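Long-range contacts in peptidyl tryptophan dihydroxylase (Pseudomonas putida, PDB 7CTQ), which probably uses its flavin-adenine dinucleotide to dihydroxylate a peptidyl tryptophan, a step essential for making the tryptophylquinone cofactor of quinohemoprotein amine dehydrogenase: residues G300-F305 / G369-A374; E375-A380 / E393-V398. All coordinates share one frame; numbering follows the deposited sequence.

Contact 1 of 2, residues G300-F305 / G369-A374; sequences GLARQF and GLVDEA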
loop_
_atom_site.group_PDB
_atom_site.type_symbol
_atom_site.label_atom_id
_atom_site.label_comp_id
_atom_site.label_asym_id
_atom_site.label_seq_id
_atom_site.Cartn_x
_atom_site.Cartn_y
_atom_site.Cartn_z
ATOM N N GLY A 300 15.867 13.532 12.284
ATOM C CA GLY A 300 15.864 12.253 12.978
ATOM C C GLY A 300 14.462 11.838 13.385
ATOM O O GLY A 300 14.029 10.710 13.121
ATOM N N LEU A 301 13.726 12.757 14.017
ATOM C CA LEU A 301 12.349 12.463 14.405
ATOM C C LEU A 301 11.492 12.186 13.186
ATOM O O LEU A 301 10.716 11.225 13.164
ATOM C CB LEU A 301 11.760 13.620 15.201
ATOM C CG LEU A 301 12.355 13.920 16.574
ATOM C CD1 LEU A 301 11.810 15.249 17.109
ATOM C CD2 LEU A 301 12.067 12.770 17.535
ATOM N N ALA A 302 11.614 13.023 12.158
ATOM C CA ALA A 302 10.810 12.830 10.961
ATOM C C ALA A 302 11.131 11.503 10.299
ATOM O O ALA A 302 10.229 10.812 9.811
ATOM C CB ALA A 302 11.024 13.997 9.980
ATOM N N ARG A 303 12.409 11.118 10.278
ATOM C CA ARG A 303 12.760 9.850 9.649
ATOM C C ARG A 303 12.188 8.685 10.438
ATOM O O ARG A 303 11.638 7.742 9.854
ATOM C CB ARG A 303 14.280 9.708 9.513
ATOM C CG ARG A 303 14.915 10.663 8.476
ATOM C CD ARG A 303 16.437 10.820 8.675
ATOM N NE ARG A 303 17.152 9.672 8.124
ATOM C CZ ARG A 303 18.463 9.627 7.903
ATOM N NH1 ARG A 303 19.002 8.525 7.398
ATOM N NH2 ARG A 303 19.232 10.673 8.187
ATOM N N GLN A 304 12.295 8.748 11.769
ATOM C CA GLN A 304 11.748 7.686 12.603
ATOM C C GLN A 304 10.236 7.600 12.446
ATOM O O GLN A 304 9.668 6.505 12.375
ATOM C CB GLN A 304 12.127 7.919 14.063
ATOM C CG GLN A 304 11.588 6.823 14.995
ATOM C CD GLN A 304 11.877 7.095 16.461
ATOM O OE1 GLN A 304 12.803 7.826 16.784
ATOM N NE2 GLN A 304 11.075 6.502 17.357
ATOM N N PHE A 305 9.567 8.750 12.348
ATOM C CA PHE A 305 8.119 8.732 12.182
ATOM C C PHE A 305 7.721 7.965 10.922
ATOM O O PHE A 305 6.814 7.120 10.954
ATOM C CB PHE A 305 7.572 10.167 12.148
ATOM C CG PHE A 305 6.079 10.224 12.121
ATOM C CD1 PHE A 305 5.391 10.187 10.911
ATOM C CD2 PHE A 305 5.357 10.274 13.304
ATOM C CE1 PHE A 305 4.003 10.194 10.875
ATOM C CE2 PHE A 305 3.962 10.300 13.283
ATOM C CZ PHE A 305 3.284 10.249 12.065
ATOM N N GLY A 369 1.477 20.182 11.254
ATOM C CA GLY A 369 2.151 19.839 10.020
ATOM C C GLY A 369 3.608 19.455 10.162
ATOM O O GLY A 369 4.299 19.327 9.149
ATOM N N LEU A 370 4.108 19.301 11.377
ATOM C CA LEU A 370 5.507 18.974 11.586
ATOM C C LEU A 370 5.629 17.806 12.553
ATOM O O LEU A 370 4.846 17.681 13.500
ATOM C CB LEU A 370 6.285 20.160 12.155
ATOM C CG LEU A 370 6.369 21.451 11.327
ATOM C CD1 LEU A 370 6.733 22.637 12.243
ATOM C CD2 LEU A 370 7.377 21.293 10.215
ATOM N N VAL A 371 6.633 16.964 12.320
ATOM C CA VAL A 371 6.948 15.904 13.270
ATOM C C VAL A 371 7.681 16.540 14.438
ATOM O O VAL A 371 8.713 17.195 14.263
ATOM C CB VAL A 371 7.778 14.787 12.617
ATOM C CG1 VAL A 371 8.183 13.710 13.661
ATOM C CG2 VAL A 371 6.999 14.156 11.475
ATOM N N ASP A 372 7.108 16.406 15.618
ATOM C CA ASP A 372 7.723 16.885 16.842
ATOM C C ASP A 372 7.936 15.664 17.712
ATOM O O ASP A 372 7.896 14.532 17.223
ATOM C CB ASP A 372 6.832 17.941 17.516
ATOM C CG ASP A 372 7.620 18.957 18.342
ATOM O OD1 ASP A 372 8.542 18.558 19.098
ATOM O OD2 ASP A 372 7.305 20.175 18.247
ATOM N N GLU A 373 8.154 15.878 18.997
ATOM C CA GLU A 373 8.397 14.809 19.939
ATOM C C GLU A 373 7.596 15.139 21.188
ATOM O O GLU A 373 7.504 16.308 21.573
ATOM C CB GLU A 373 9.892 14.699 20.243
ATOM C CG GLU A 373 10.328 13.401 20.844
ATOM C CD GLU A 373 11.764 13.466 21.350
ATOM O OE1 GLU A 373 12.183 14.556 21.799
ATOM O OE2 GLU A 373 12.467 12.431 21.301
ATOM N N ALA A 374 6.990 14.125 21.801
ATOM C CA ALA A 374 6.228 14.359 23.018
ATOM C C ALA A 374 6.193 13.073 23.812
ATOM O O ALA A 374 6.411 11.986 23.273
ATOM C CB ALA A 374 4.799 14.847 22.722
#
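A two-stranded antiparallel hairpin, strands 359-367 and 370-378, lies against the start of the long helix 299-327, and the packing of Val371 over Leu301, Ala302 and Phe305 joins the two. The short axes of helix 300-305 and strand 370-374 approach to 7.6 Å at 96°, so the strand runs almost square across the helix. Val371 is buried and points at the helix. Val371 CG1, anti to the backbone N (chi1 176°), rests on the helix backbone, 3.6 Å from Leu301 O, and also meets Phe305 CB. The CB of Val371 sits 4.3 Å from Ala302 CB, while Val371 CG2 comes up to the root of the Phe305 ring, 4.1 Å from Phe305 CG, at an oblique angle. Leu301 reaches further along the strand: Leu301 CD1 lies 3.7 Å from Glu373 CB, and its CD2 sits against the outer part of the Glu373 side chain, 3.8 Å from Glu373 CG. The two side chains cross at about a right angle, the extended stem of Glu373 giving the leucine an aliphatic surface. Shortened to an alanine here, the Leu301 side chain is likely to leave that stem without its apolar cover and to open a gap between helix and strand. No hydrogen bond links the two segments. Asp372, turned from the helix, accepts a hydrogen bond from Glu373 N on the anti lone pair of Asp372 OD1 at 2.7 Å, and the same oxygen forms a salt bridge with Arg298. Helix 285-294 joins in through Thr291, whose hydroxyl binds the backbone N of Val371 and whose side chain touches Ala302. Apolar packing of a β-hairpin across a long helix, with helix 285-294 flanking it, is the pattern here.

Contact 2 of 2, residues E375-A380 / E393-V398; sequences EVVVTA and ELAPAV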
loop_
_atom_site.group_PDB
_atom_site.type_symbol
_atom_site.label_atom_id
_atom_site.label_comp_id
_atom_site.label_asym_id
_atom_site.label_seq_id
_atom_site.Cartn_x
_atom_site.Cartn_y
_atom_site.Cartn_z
ATOM N N GLU A 375 5.953 13.213 25.112
ATOM C CA GLU A 375 5.674 12.054 25.946
ATOM C C GLU A 375 4.343 11.460 25.506
ATOM O O GLU A 375 3.321 12.152 25.489
ATOM C CB GLU A 375 5.639 12.442 27.422
ATOM C CG GLU A 375 7.022 12.714 28.010
ATOM C CD GLU A 375 7.091 12.446 29.509
ATOM O OE1 GLU A 375 8.212 12.435 30.055
ATOM O OE2 GLU A 375 6.024 12.253 30.143
ATOM N N VAL A 376 4.362 10.197 25.098
ATOM C CA VAL A 376 3.156 9.492 24.691
ATOM C C VAL A 376 3.080 8.236 25.536
ATOM O O VAL A 376 4.013 7.898 26.264
ATOM C CB VAL A 376 3.149 9.145 23.185
ATOM C CG1 VAL A 376 3.330 10.419 22.347
ATOM C CG2 VAL A 376 4.259 8.154 22.881
ATOM N N VAL A 377 1.955 7.541 25.441
ATOM C CA VAL A 377 1.752 6.306 26.194
ATOM C C VAL A 377 1.840 5.136 25.219
ATOM O O VAL A 377 1.043 5.046 24.283
ATOM C CB VAL A 377 0.415 6.315 26.939
ATOM C CG1 VAL A 377 0.244 4.990 27.687
ATOM C CG2 VAL A 377 0.368 7.518 27.895
ATOM N N VAL A 378 2.843 4.264 25.420
ATOM C CA VAL A 378 3.085 3.115 24.554
ATOM C C VAL A 378 2.368 1.915 25.157
ATOM O O VAL A 378 2.527 1.622 26.347
ATOM C CB VAL A 378 4.589 2.839 24.406
ATOM C CG1 VAL A 378 4.852 1.513 23.651
ATOM C CG2 VAL A 378 5.277 4.017 23.690
ATOM N N THR A 379 1.561 1.243 24.343
ATOM C CA THR A 379 0.755 0.114 24.782
ATOM C C THR A 379 0.942 -1.061 23.829
ATOM O O THR A 379 1.498 -0.929 22.731
ATOM C CB THR A 379 -0.738 0.475 24.839
ATOM O OG1 THR A 379 -1.260 0.519 23.505
ATOM C CG2 THR A 379 -0.979 1.812 25.546
ATOM N N ALA A 380 0.426 -2.220 24.254
ATOM C CA ALA A 380 0.449 -3.402 23.402
ATOM C C ALA A 380 -0.225 -3.131 22.058
ATOM O O ALA A 380 0.294 -3.520 21.005
ATOM C CB ALA A 380 -0.232 -4.571 24.126
ATOM N N GLU A 393 -3.843 15.116 26.815
ATOM C CA GLU A 393 -2.629 14.313 26.803
ATOM C C GLU A 393 -2.719 13.218 27.857
ATOM O O GLU A 393 -3.124 13.466 28.995
ATOM C CB GLU A 393 -1.398 15.184 27.064
ATOM C CG GLU A 393 -1.251 16.370 26.140
ATOM C CD GLU A 393 0.117 17.018 26.261
ATOM O OE1 GLU A 393 0.915 16.868 25.316
ATOM O OE2 GLU A 393 0.399 17.660 27.299
ATOM N N LEU A 394 -2.304 12.010 27.481
ATOM C CA LEU A 394 -2.426 10.847 28.354
ATOM C C LEU A 394 -1.201 10.586 29.219
ATOM O O LEU A 394 -1.334 9.998 30.299
ATOM C CB LEU A 394 -2.708 9.602 27.516
ATOM C CG LEU A 394 -3.958 9.660 26.650
ATOM C CD1 LEU A 394 -3.981 8.428 25.753
ATOM C CD2 LEU A 394 -5.206 9.731 27.511
ATOM N N ALA A 395 -0.006 10.964 28.769
ATOM C CA ALA A 395 1.187 10.650 29.555
ATOM C C ALA A 395 1.149 11.206 30.977
ATOM O O ALA A 395 1.569 10.481 31.899
ATOM C CB ALA A 395 2.445 11.141 28.820
ATOM N N PRO A 396 0.675 12.434 31.235
ATOM C CA PRO A 396 0.614 12.889 32.642
ATOM C C PRO A 396 -0.284 12.015 33.503
ATOM O O PRO A 396 0.102 11.622 34.615
ATOM C CB PRO A 396 0.082 14.323 32.521
ATOM C CG PRO A 396 0.442 14.751 31.140
ATOM C CD PRO A 396 0.286 13.511 30.302
ATOM N N ALA A 397 -1.482 11.699 33.006
ATOM C CA ALA A 397 -2.377 10.812 33.739
ATOM C C ALA A 397 -1.721 9.462 34.013
ATOM O O ALA A 397 -1.767 8.960 35.137
ATOM C CB ALA A 397 -3.682 10.636 32.961
ATOM N N VAL A 398 -1.093 8.861 32.994
ATOM C CA VAL A 398 -0.531 7.521 33.171
ATOM C C VAL A 398 0.676 7.560 34.103
ATOM O O VAL A 398 0.890 6.642 34.903
ATOM C CB VAL A 398 -0.179 6.897 31.804
ATOM C CG1 VAL A 398 0.594 5.606 31.994
ATOM C CG2 VAL A 398 -1.447 6.658 30.984
HETATM O O HOH W 1 0.705 11.565 26.211
HETATM O O HOH W 2 2.701 14.711 26.634
#
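The end of strand 370-378 passes over the first turn of helix 395-402, the backbones coming nearest at Val376 and Ala395, whose CA atoms are 5.4 Å apart. Ala395 points at the strand and sets its CB 3.7 Å from Glu375 CB and close to the Glu375 carbonyl. Two residues on, Val377 faces the helix with CG2 anti to its carbonyl carbon, which brings this methyl over the helix backbone, 3.6 Å from Ala395 N. Val377 CG2 also touches Leu394 CB and meets Val398 CG2 tip to tip at 3.7 Å. The hairpin strand thus packs against the C-terminal helices, Trp425 of helix 416-428 also touching Val377 and Leu394. No direct hydrogen bond crosses between the segments; water does the bridging. Water 1 donates to Glu375 O at 2.8 Å and accepts from Ala395 N at 2.7 Å, satisfying an amide in the first turn of the helix. The carbonyl oxygen of Glu375 accepts a second hydrogen bond, from water 2, which also gives a weak bond to Glu393 OE1. That carboxylate oxygen is held in addition by the indole nitrogen of Trp387. The carboxylate of Glu375 passes beside the methyl of Ala395 and forms its salt bridge through OE2 with Arg399, one turn further along the helix.

How the contacts relate
Strand 370-378 serves both contacts: its first half packs on helix 299-327 in contact 1, its second half on helix 395-402 in contact 2, with centres about 17 Å apart. The hairpin thereby connects the long helix of the main body to the C-terminal helices. Neither lies in the core of the chain, their centres being about 22 and 29 Å from its centre, yet contact 2, though farther out, has more of its touching residues buried. In each a valine makes the main apolar contact. Contact 1 has no hydrogen bond between its segments and uses longer side chains, whereas contact 2 centres on an alanine and two valines and adds water bridges, one of them weak at its Glu393 end.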